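Local atomic coordinates of hyaluronoglucosaminidase (Apis mellifera, PDB entry 1FCQ), a protein that hydrolyses hyaluronan as a glycosidase of family 56, built on a seven-stranded (beta/alpha) barrel, and is a major allergen of bee venom. Residues A[77-82]-A[155-160]; A[136-141]-A[148-153]; A[224-229]-A[239-244]. One frame throughout, in Å; residues are numbered along the deposited sequence.

Interactions 1 and 2 are neighbours, with centres about 12 Å apart, and both use helix 146-175. Interaction 1 lays a 3-10 turn on that helix and is partly buried. Interaction 2 packs the preceding helix 127-140 against its earlier turns; it is buried between its helices but lies at the periphery. The two touch through a salt bridge of Arg156 with Glu140. Interaction 3 lies closest to the centre of the chain, about 29 and 36 Å from the other two between centres. Its buried contact adds a hydrogen bond and water bridges to apolar packing. Interactions 1 and 2 rest mainly on apolar contacts, with a long salt bridge at an exposed arginine in interaction 2.

Interaction 1. Residues A[77-82]-A[155-160]; sequences GVPQLG and RRFEKY
Pro79 and Gln80 pack against Phe157 and Tyr160 in a mainly van der Waals contact between a loop and a helix, away from the centre of the chain. The loop follows strand 73-74, and residues 79-81 form its 3-10 turn. The partner face belongs to the long helix 146-175. Pro79 brings CD and CG to one side of the Phe157 ring obliquely, with CD 3.6 Å from Phe157 CE1. Val78 CG1 reaches the edge of the same ring near its plane, 4.4 Å from Phe157 CD1.

Gln80 CG sits between the backbone N and the carbonyl carbon (chi1 62°). With the bend at chi2, this turns the amide back over the helix. Gln80 NE2 then lies 3.3 Å from Phe157 CA and 3.6 Å from Phe157 CD1. The amide plane is steeply inclined to the ring, at 79°. Gln80 OE1 is hydrogen-bonded to Ser133 of helix 127-140, which helps fix the amide.

The Tyr160 side chain lies alongside the turn. Its CB is 3.5 Å from Gln80 N, and its CD1 is 3.7 Å from Gln80 CB. At the outer end, Tyr160 OH accepts a 2.8 Å hydrogen bond from Lys159 NZ. Helix 127-140 also touches Val78 and Phe157. The contact thus joins a connecting loop to peripheral helices of the (beta/alpha) barrel fold of family 56 glycosidases.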
loop_
_atom_site.group_PDB
_atom_site.type_symbol
_atom_site.label_atom_id
_atom_site.label_comp_id
_atom_site.label_asym_id
_atom_site.label_seq_id
_atom_site.Cartn_x
_atom_site.Cartn_y
_atom_site.Cartn_z
ATOM N N GLY A 77 -10.324 17.478 -5.737
ATOM C CA GLY A 77 -10.409 16.366 -6.670
ATOM C C GLY A 77 -9.021 15.960 -7.168
ATOM O O GLY A 77 -8.585 14.832 -6.942
ATOM N N VAL A 78 -8.378 16.857 -7.914
ATOM C CA VAL A 78 -7.013 16.653 -8.397
ATOM C C VAL A 78 -6.098 17.487 -7.498
ATOM O O VAL A 78 -6.480 18.526 -6.977
ATOM C CB VAL A 78 -6.817 17.095 -9.852
ATOM C CG1 VAL A 78 -7.347 16.055 -10.835
ATOM C CG2 VAL A 78 -7.447 18.456 -10.124
ATOM N N PRO A 79 -4.874 17.024 -7.262
ATOM C CA PRO A 79 -3.959 17.670 -6.332
ATOM C C PRO A 79 -3.627 19.115 -6.641
ATOM O O PRO A 79 -3.431 19.907 -5.698
ATOM C CB PRO A 79 -2.750 16.745 -6.318
ATOM C CG PRO A 79 -2.831 15.977 -7.579
ATOM C CD PRO A 79 -4.320 15.768 -7.837
ATOM N N GLN A 80 -3.600 19.497 -7.901
ATOM C CA GLN A 80 -3.328 20.874 -8.300
ATOM C C GLN A 80 -4.450 21.830 -7.911
ATOM O O GLN A 80 -4.259 23.043 -8.035
ATOM C CB GLN A 80 -2.996 20.989 -9.791
ATOM C CG GLN A 80 -4.085 20.568 -10.754
ATOM C CD GLN A 80 -4.071 19.126 -11.216
ATOM O OE1 GLN A 80 -4.355 18.840 -12.391
ATOM N NE2 GLN A 80 -3.730 18.208 -10.324
ATOM N N LEU A 81 -5.622 21.350 -7.494
ATOM C CA LEU A 81 -6.674 22.205 -6.988
ATOM C C LEU A 81 -6.857 22.002 -5.492
ATOM O O LEU A 81 -7.779 22.529 -4.868
ATOM C CB LEU A 81 -8.002 21.912 -7.698
ATOM C CG LEU A 81 -8.082 22.276 -9.178
ATOM C CD1 LEU A 81 -9.407 21.789 -9.755
ATOM C CD2 LEU A 81 -7.909 23.776 -9.383
ATOM N N GLY A 82 -5.985 21.209 -4.865
ATOM C CA GLY A 82 -6.122 20.893 -3.459
ATOM C C GLY A 82 -5.543 21.910 -2.496
ATOM O O GLY A 82 -4.615 22.653 -2.805
ATOM N N ARG A 155 1.944 18.407 -16.225
ATOM C CA ARG A 155 2.903 19.076 -15.349
ATOM C C ARG A 155 2.308 19.503 -14.020
ATOM O O ARG A 155 2.876 19.239 -12.950
ATOM C CB ARG A 155 3.500 20.294 -16.085
ATOM C CG ARG A 155 4.564 20.982 -15.250
ATOM C CD ARG A 155 4.847 22.412 -15.745
ATOM N NE ARG A 155 4.941 23.216 -14.531
ATOM C CZ ARG A 155 4.105 24.119 -14.065
ATOM N NH1 ARG A 155 3.015 24.504 -14.707
ATOM N NH2 ARG A 155 4.413 24.666 -12.895
ATOM N N ARG A 156 1.130 20.145 -14.055
ATOM C CA ARG A 156 0.488 20.609 -12.839
ATOM C C ARG A 156 0.052 19.431 -11.967
ATOM O O ARG A 156 0.275 19.444 -10.757
ATOM C CB ARG A 156 -0.730 21.482 -13.153
ATOM C CG ARG A 156 -0.379 22.829 -13.785
ATOM C CD ARG A 156 -1.693 23.563 -14.026
ATOM N NE ARG A 156 -1.579 24.825 -14.719
ATOM C CZ ARG A 156 -2.532 25.670 -15.081
ATOM N NH1 ARG A 156 -3.824 25.475 -14.840
ATOM N NH2 ARG A 156 -2.181 26.780 -15.725
ATOM N N PHE A 157 -0.521 18.405 -12.600
ATOM C CA PHE A 157 -0.925 17.239 -11.798
ATOM C C PHE A 157 0.279 16.612 -11.105
ATOM O O PHE A 157 0.208 16.319 -9.909
ATOM C CB PHE A 157 -1.625 16.196 -12.673
ATOM C CG PHE A 157 -1.943 14.920 -11.937
ATOM C CD1 PHE A 157 -3.170 14.795 -11.300
ATOM C CD2 PHE A 157 -1.022 13.886 -11.880
ATOM C CE1 PHE A 157 -3.469 13.624 -10.615
ATOM C CE2 PHE A 157 -1.320 12.732 -11.180
ATOM C CZ PHE A 157 -2.548 12.598 -10.549
ATOM N N GLU A 158 1.360 16.395 -11.851
ATOM C CA GLU A 158 2.533 15.750 -11.248
ATOM C C GLU A 158 3.198 16.636 -10.213
ATOM O O GLU A 158 3.681 16.145 -9.178
ATOM C CB GLU A 158 3.518 15.322 -12.343
ATOM C CG GLU A 158 2.882 14.240 -13.200
ATOM C CD GLU A 158 3.790 13.561 -14.192
ATOM O OE1 GLU A 158 4.883 14.090 -14.496
ATOM O OE2 GLU A 158 3.450 12.482 -14.681
ATOM N N LYS A 159 3.265 17.947 -10.474
ATOM C CA LYS A 159 3.859 18.860 -9.509
ATOM C C LYS A 159 3.159 18.803 -8.152
ATOM O O LYS A 159 3.815 18.588 -7.120
ATOM C CB LYS A 159 3.798 20.285 -10.058
ATOM C CG LYS A 159 4.247 21.361 -9.078
ATOM C CD LYS A 159 4.449 22.642 -9.894
ATOM C CE LYS A 159 5.178 23.683 -9.078
ATOM N NZ LYS A 159 4.245 24.465 -8.227
ATOM N N TYR A 160 1.825 18.913 -8.168
ATOM C CA TYR A 160 1.074 18.942 -6.917
ATOM C C TYR A 160 0.840 17.553 -6.348
ATOM O O TYR A 160 0.752 17.407 -5.134
ATOM C CB TYR A 160 -0.204 19.794 -7.105
ATOM C CG TYR A 160 0.241 21.240 -7.308
ATOM C CD1 TYR A 160 0.360 21.772 -8.585
ATOM C CD2 TYR A 160 0.603 22.015 -6.217
ATOM C CE1 TYR A 160 0.804 23.071 -8.762
ATOM C CE2 TYR A 160 1.062 23.312 -6.391
ATOM C CZ TYR A 160 1.149 23.828 -7.663
ATOM O OH TYR A 160 1.599 25.118 -7.844
#

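Interaction 2. Residues A[136-141]-A[148-153]; sequences VVRREH and RVEQEA
Val137 packs against Val149, Glu152 and Ala153 in a splayed helical hairpin at the periphery of the (beta/alpha) barrel. Helix 127-140 ends, the chain turns, and helix 146-175 follows at an open angle. Over the short segments the axes approach to 9.4 Å, with 126° between their directions. Val137 and Val149 are the pair whose CA atoms are nearest.

The branches of Val137 divide the surface of the second helix. CG1 is anti to the backbone N (chi1 177°) and lies over the first turn, 4.0 Å from Val149 CG1. CG2 reaches the next turn, where it is 3.7 Å from Ala153 N. Glu152 CG also touches CG2, while the Glu152 carboxylate turns to Arg155 and Arg156. Trp144 of the connecting turn touches Val137, Val149 and Glu152.

From CB, the Arg138 side chain runs across toward the second helix. CG meets Val149 CG1 at 3.7 Å. The chain stays extended to NE and crosses the valine at about a right angle. This places Val149 CG1 beneath the guanidinium centre, 3.9 Å from its plane. CZ lies near CG1, and NH1 near both CG1 and CG2. Arg138 NH2 forms its stronger salt bridge with Asp146 at the start of the second helix. A second, long salt bridge runs to Glu150, with Arg138 NH2 3.9 Å from Glu150 OE2 and the two group planes 69° apart.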
loop_
_atom_site.group_PDB
_atom_site.type_symbol
_atom_site.label_atom_id
_atom_site.label_comp_id
_atom_site.label_asym_id
_atom_site.label_seq_id
_atom_site.Cartn_x
_atom_site.Cartn_y
_atom_site.Cartn_z
ATOM N N VAL A 136 -9.561 21.528 -16.473
ATOM C CA VAL A 136 -9.211 22.718 -15.723
ATOM C C VAL A 136 -8.277 23.618 -16.533
ATOM O O VAL A 136 -8.506 24.833 -16.541
ATOM C CB VAL A 136 -8.551 22.283 -14.391
ATOM C CG1 VAL A 136 -7.879 23.447 -13.679
ATOM C CG2 VAL A 136 -9.635 21.664 -13.510
ATOM N N VAL A 137 -7.292 23.033 -17.209
ATOM C CA VAL A 137 -6.367 23.826 -18.020
ATOM C C VAL A 137 -7.138 24.463 -19.178
ATOM O O VAL A 137 -6.945 25.649 -19.463
ATOM C CB VAL A 137 -5.177 23.036 -18.574
ATOM C CG1 VAL A 137 -4.288 23.910 -19.475
ATOM C CG2 VAL A 137 -4.298 22.517 -17.437
ATOM N N ARG A 138 -7.955 23.654 -19.838
ATOM C CA ARG A 138 -8.750 24.183 -20.952
ATOM C C ARG A 138 -9.642 25.324 -20.507
ATOM O O ARG A 138 -9.777 26.321 -21.236
ATOM C CB ARG A 138 -9.628 23.074 -21.548
ATOM C CG ARG A 138 -8.863 22.114 -22.431
ATOM C CD ARG A 138 -9.827 21.283 -23.285
ATOM N NE ARG A 138 -9.119 20.119 -23.791
ATOM C CZ ARG A 138 -8.196 20.028 -24.731
ATOM N NH1 ARG A 138 -7.783 21.087 -25.420
ATOM N NH2 ARG A 138 -7.679 18.837 -25.010
ATOM N N ARG A 139 -10.300 25.208 -19.357
ATOM C CA ARG A 139 -11.192 26.271 -18.891
ATOM C C ARG A 139 -10.438 27.559 -18.610
ATOM O O ARG A 139 -10.893 28.651 -18.984
ATOM C CB ARG A 139 -11.936 25.774 -17.641
ATOM C CG ARG A 139 -12.822 26.822 -16.990
ATOM C CD ARG A 139 -13.564 26.247 -15.792
ATOM N NE ARG A 139 -14.243 27.282 -15.026
ATOM C CZ ARG A 139 -15.122 27.085 -14.052
ATOM N NH1 ARG A 139 -15.472 25.861 -13.680
ATOM N NH2 ARG A 139 -15.664 28.131 -13.433
ATOM N N GLU A 140 -9.259 27.426 -18.010
ATOM C CA GLU A 140 -8.446 28.577 -17.655
ATOM C C GLU A 140 -7.764 29.209 -18.843
ATOM O O GLU A 140 -7.564 30.425 -18.896
ATOM C CB GLU A 140 -7.416 28.164 -16.590
ATOM C CG GLU A 140 -8.120 27.804 -15.288
ATOM C CD GLU A 140 -7.190 27.393 -14.172
ATOM O OE1 GLU A 140 -5.977 27.230 -14.413
ATOM O OE2 GLU A 140 -7.706 27.228 -13.045
ATOM N N HIS A 141 -7.391 28.397 -19.832
ATOM C CA HIS A 141 -6.675 28.873 -21.012
ATOM C C HIS A 141 -7.323 28.333 -22.278
ATOM O O HIS A 141 -6.796 27.483 -23.006
ATOM C CB HIS A 141 -5.220 28.401 -20.959
ATOM C CG HIS A 141 -4.446 28.671 -19.710
ATOM N ND1 HIS A 141 -3.988 29.928 -19.370
ATOM C CD2 HIS A 141 -4.051 27.847 -18.711
ATOM C CE1 HIS A 141 -3.338 29.861 -18.221
ATOM N NE2 HIS A 141 -3.361 28.611 -17.796
ATOM N N ARG A 148 0.063 22.330 -25.645
ATOM C CA ARG A 148 0.330 23.134 -24.465
ATOM C C ARG A 148 -0.627 22.747 -23.335
ATOM O O ARG A 148 -0.216 22.601 -22.183
ATOM C CB ARG A 148 0.271 24.621 -24.798
ATOM C CG ARG A 148 0.708 25.544 -23.673
ATOM C CD ARG A 148 1.208 26.869 -24.205
ATOM N NE ARG A 148 1.886 27.746 -23.289
ATOM C CZ ARG A 148 2.584 27.547 -22.191
ATOM N NH1 ARG A 148 2.768 26.339 -21.675
ATOM N NH2 ARG A 148 3.124 28.575 -21.539
ATOM N N VAL A 149 -1.903 22.574 -23.687
ATOM C CA VAL A 149 -2.898 22.176 -22.684
ATOM C C VAL A 149 -2.520 20.837 -22.066
ATOM O O VAL A 149 -2.530 20.720 -20.838
ATOM C CB VAL A 149 -4.298 22.079 -23.320
ATOM C CG1 VAL A 149 -5.276 21.389 -22.367
ATOM C CG2 VAL A 149 -4.834 23.445 -23.715
ATOM N N GLU A 150 -2.264 19.827 -22.892
ATOM C CA GLU A 150 -1.923 18.500 -22.388
ATOM C C GLU A 150 -0.679 18.527 -21.511
ATOM O O GLU A 150 -0.627 17.924 -20.428
ATOM C CB GLU A 150 -1.713 17.550 -23.574
ATOM C CG GLU A 150 -3.040 17.252 -24.284
ATOM C CD GLU A 150 -3.922 16.366 -23.419
ATOM O OE1 GLU A 150 -3.417 15.779 -22.435
ATOM O OE2 GLU A 150 -5.123 16.247 -23.721
ATOM N N GLN A 151 0.345 19.218 -21.995
ATOM C CA GLN A 151 1.620 19.350 -21.273
ATOM C C GLN A 151 1.444 20.001 -19.914
ATOM O O GLN A 151 1.993 19.578 -18.877
ATOM C CB GLN A 151 2.505 20.156 -22.210
ATOM C CG GLN A 151 3.682 20.967 -21.753
ATOM C CD GLN A 151 4.274 21.737 -22.931
ATOM O OE1 GLN A 151 4.315 22.964 -22.955
ATOM N NE2 GLN A 151 4.730 20.999 -23.938
ATOM N N GLU A 152 0.655 21.072 -19.866
ATOM C CA GLU A 152 0.360 21.795 -18.639
ATOM C C GLU A 152 -0.434 20.930 -17.663
ATOM O O GLU A 152 -0.137 20.898 -16.469
ATOM C CB GLU A 152 -0.379 23.092 -18.972
ATOM C CG GLU A 152 -0.684 23.958 -17.760
ATOM C CD GLU A 152 0.532 24.625 -17.146
ATOM O OE1 GLU A 152 1.645 24.389 -17.642
ATOM O OE2 GLU A 152 0.375 25.381 -16.170
ATOM N N ALA A 153 -1.441 20.215 -18.145
ATOM C CA ALA A 153 -2.246 19.344 -17.308
ATOM C C ALA A 153 -1.372 18.310 -16.591
ATOM O O ALA A 153 -1.484 18.131 -15.377
ATOM C CB ALA A 153 -3.284 18.618 -18.161
#

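Interaction 3. Residues A[224-229]-A[239-244]; sequences PSVYLR and GLVGGR
Segment 224-229 is an irregular, mostly extended chain laid along one side of helical segment 239-244, with Val226 and Val241 5.2 Å apart between CA atoms. This is the beta-to-alpha loop of a beta/alpha unit in the family 56 barrel, packed on the helix it leads into: it follows strand 221-222 and runs on to helix 234-253.

Arg244 is the main polar link. CG lies anti to the carbonyl carbon (chi1 -64°), and the chain is extended from there to NE. It runs past Val226 in the opposite direction, with Arg244 CB 3.8 Å from Val226 CG1. At its end, Arg244 NH2 donates a 2.9 Å hydrogen bond to Ser225 O. The N-H...O angle is 156°. The oxygen lies near the guanidinium plane, and the donor is tilted 23° from the carbonyl plane. Asn191 binds Arg244 NE, which helps hold the rotation of the group. Leu240 CD2 lies against one guanidinium face, toward the rim.

Apolar packing accompanies this bond. Val241 CG2 meets the loop at Val226 CB and fits tightly against Leu228 CD2, at 3.5 Å. Helix 280-292 touches both Leu228 and Val241. Both Leu240 methyls touch Tyr227 O, CD2 at 3.6 Å.

Arg229 bends at chi3 and brings NH1 to within 4.3 Å of Arg244 NH1, a close approach of like charges. Waters extend the grip on Arg244. One joins Ser225 OG, itself hydrogen-bonded to Tyr184, to Arg244 NH2 by a weak bond. The other lies 2.7 Å from Tyr227 O, to which it can donate, and accepts from Arg244 NH2 at 3.0 Å.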
loop_
_atom_site.group_PDB
_atom_site.type_symbol
_atom_site.label_atom_id
_atom_site.label_comp_id
_atom_site.label_asym_id
_atom_site.label_seq_id
_atom_site.Cartn_x
_atom_site.Cartn_y
_atom_site.Cartn_z
ATOM N N PRO A 224 5.371 -2.892 -1.790
ATOM C CA PRO A 224 4.644 -3.320 -2.984
ATOM C C PRO A 224 3.511 -4.231 -2.564
ATOM O O PRO A 224 3.731 -5.025 -1.641
ATOM C CB PRO A 224 5.710 -4.006 -3.844
ATOM C CG PRO A 224 6.664 -4.530 -2.815
ATOM C CD PRO A 224 6.771 -3.386 -1.829
ATOM N N SER A 225 2.341 -4.056 -3.169
ATOM C CA SER A 225 1.228 -4.965 -2.817
ATOM C C SER A 225 1.252 -6.158 -3.762
ATOM O O SER A 225 1.210 -5.981 -4.981
ATOM C CB SER A 225 -0.078 -4.204 -2.936
ATOM O OG SER A 225 -1.191 -5.067 -2.696
ATOM N N VAL A 226 1.301 -7.381 -3.230
ATOM C CA VAL A 226 1.442 -8.590 -4.031
ATOM C C VAL A 226 0.257 -9.534 -3.862
ATOM O O VAL A 226 0.400 -10.742 -3.801
ATOM C CB VAL A 226 2.785 -9.296 -3.758
ATOM C CG1 VAL A 226 3.960 -8.356 -4.092
ATOM C CG2 VAL A 226 2.963 -9.816 -2.348
ATOM N N TYR A 227 -0.932 -8.934 -3.839
ATOM C CA TYR A 227 -2.154 -9.742 -3.693
ATOM C C TYR A 227 -2.378 -10.606 -4.928
ATOM O O TYR A 227 -2.264 -10.151 -6.069
ATOM C CB TYR A 227 -3.346 -8.842 -3.400
ATOM C CG TYR A 227 -3.253 -7.959 -2.180
ATOM C CD1 TYR A 227 -2.227 -8.088 -1.255
ATOM C CD2 TYR A 227 -4.216 -6.970 -1.964
ATOM C CE1 TYR A 227 -2.161 -7.258 -0.158
ATOM C CE2 TYR A 227 -4.166 -6.157 -0.841
ATOM C CZ TYR A 227 -3.115 -6.296 0.045
ATOM O OH TYR A 227 -3.032 -5.486 1.155
ATOM N N LEU A 228 -2.649 -11.899 -4.686
ATOM C CA LEU A 228 -2.843 -12.817 -5.791
ATOM C C LEU A 228 -4.221 -12.733 -6.429
ATOM O O LEU A 228 -5.189 -12.266 -5.838
ATOM C CB LEU A 228 -2.631 -14.273 -5.346
ATOM C CG LEU A 228 -1.362 -14.534 -4.531
ATOM C CD1 LEU A 228 -1.200 -16.027 -4.290
ATOM C CD2 LEU A 228 -0.155 -13.943 -5.254
ATOM N N ARG A 229 -4.246 -13.134 -7.703
ATOM C CA ARG A 229 -5.503 -13.210 -8.438
ATOM C C ARG A 229 -5.805 -14.683 -8.714
ATOM O O ARG A 229 -4.900 -15.469 -8.988
ATOM C CB ARG A 229 -5.507 -12.369 -9.704
ATOM C CG ARG A 229 -5.540 -10.871 -9.394
ATOM C CD ARG A 229 -6.098 -10.100 -10.582
ATOM N NE ARG A 229 -5.322 -10.395 -11.785
ATOM C CZ ARG A 229 -4.144 -9.839 -12.054
ATOM N NH1 ARG A 229 -3.634 -8.958 -11.209
ATOM N NH2 ARG A 229 -3.510 -10.160 -13.172
ATOM N N GLY A 239 4.817 -15.399 -10.515
ATOM C CA GLY A 239 5.354 -14.341 -11.359
ATOM C C GLY A 239 4.859 -12.957 -10.960
ATOM O O GLY A 239 5.616 -11.981 -11.010
ATOM N N LEU A 240 3.582 -12.844 -10.626
ATOM C CA LEU A 240 2.982 -11.598 -10.171
ATOM C C LEU A 240 3.784 -11.110 -8.966
ATOM O O LEU A 240 4.189 -9.945 -8.911
ATOM C CB LEU A 240 1.524 -11.799 -9.761
ATOM C CG LEU A 240 0.706 -10.631 -9.222
ATOM C CD1 LEU A 240 -0.782 -10.932 -9.376
ATOM C CD2 LEU A 240 0.959 -10.333 -7.744
ATOM N N VAL A 241 3.950 -11.994 -7.974
ATOM C CA VAL A 241 4.692 -11.642 -6.774
ATOM C C VAL A 241 6.133 -11.294 -7.114
ATOM O O VAL A 241 6.668 -10.278 -6.680
ATOM C CB VAL A 241 4.646 -12.793 -5.749
ATOM C CG1 VAL A 241 5.517 -12.531 -4.533
ATOM C CG2 VAL A 241 3.201 -13.018 -5.311
ATOM N N GLY A 242 6.786 -12.186 -7.868
ATOM C CA GLY A 242 8.187 -12.002 -8.215
ATOM C C GLY A 242 8.507 -10.688 -8.899
ATOM O O GLY A 242 9.440 -9.981 -8.489
ATOM N N GLY A 243 7.761 -10.333 -9.925
ATOM C CA GLY A 243 7.934 -9.106 -10.673
ATOM C C GLY A 243 7.849 -7.878 -9.765
ATOM O O GLY A 243 8.680 -6.955 -9.834
ATOM N N ARG A 244 6.846 -7.884 -8.889
ATOM C CA ARG A 244 6.647 -6.782 -7.952
ATOM C C ARG A 244 7.717 -6.686 -6.890
ATOM O O ARG A 244 8.136 -5.562 -6.579
ATOM C CB ARG A 244 5.256 -6.901 -7.324
ATOM C CG ARG A 244 4.198 -6.742 -8.413
ATOM C CD ARG A 244 2.814 -6.947 -7.803
ATOM N NE ARG A 244 1.852 -6.890 -8.910
ATOM C CZ ARG A 244 0.553 -6.724 -8.774
ATOM N NH1 ARG A 244 -0.200 -6.699 -9.873
ATOM N NH2 ARG A 244 -0.006 -6.585 -7.576
HETATM O O HOH W 1 -2.205 -5.723 -5.252
HETATM O O HOH W 2 -2.790 -7.647 -7.038
#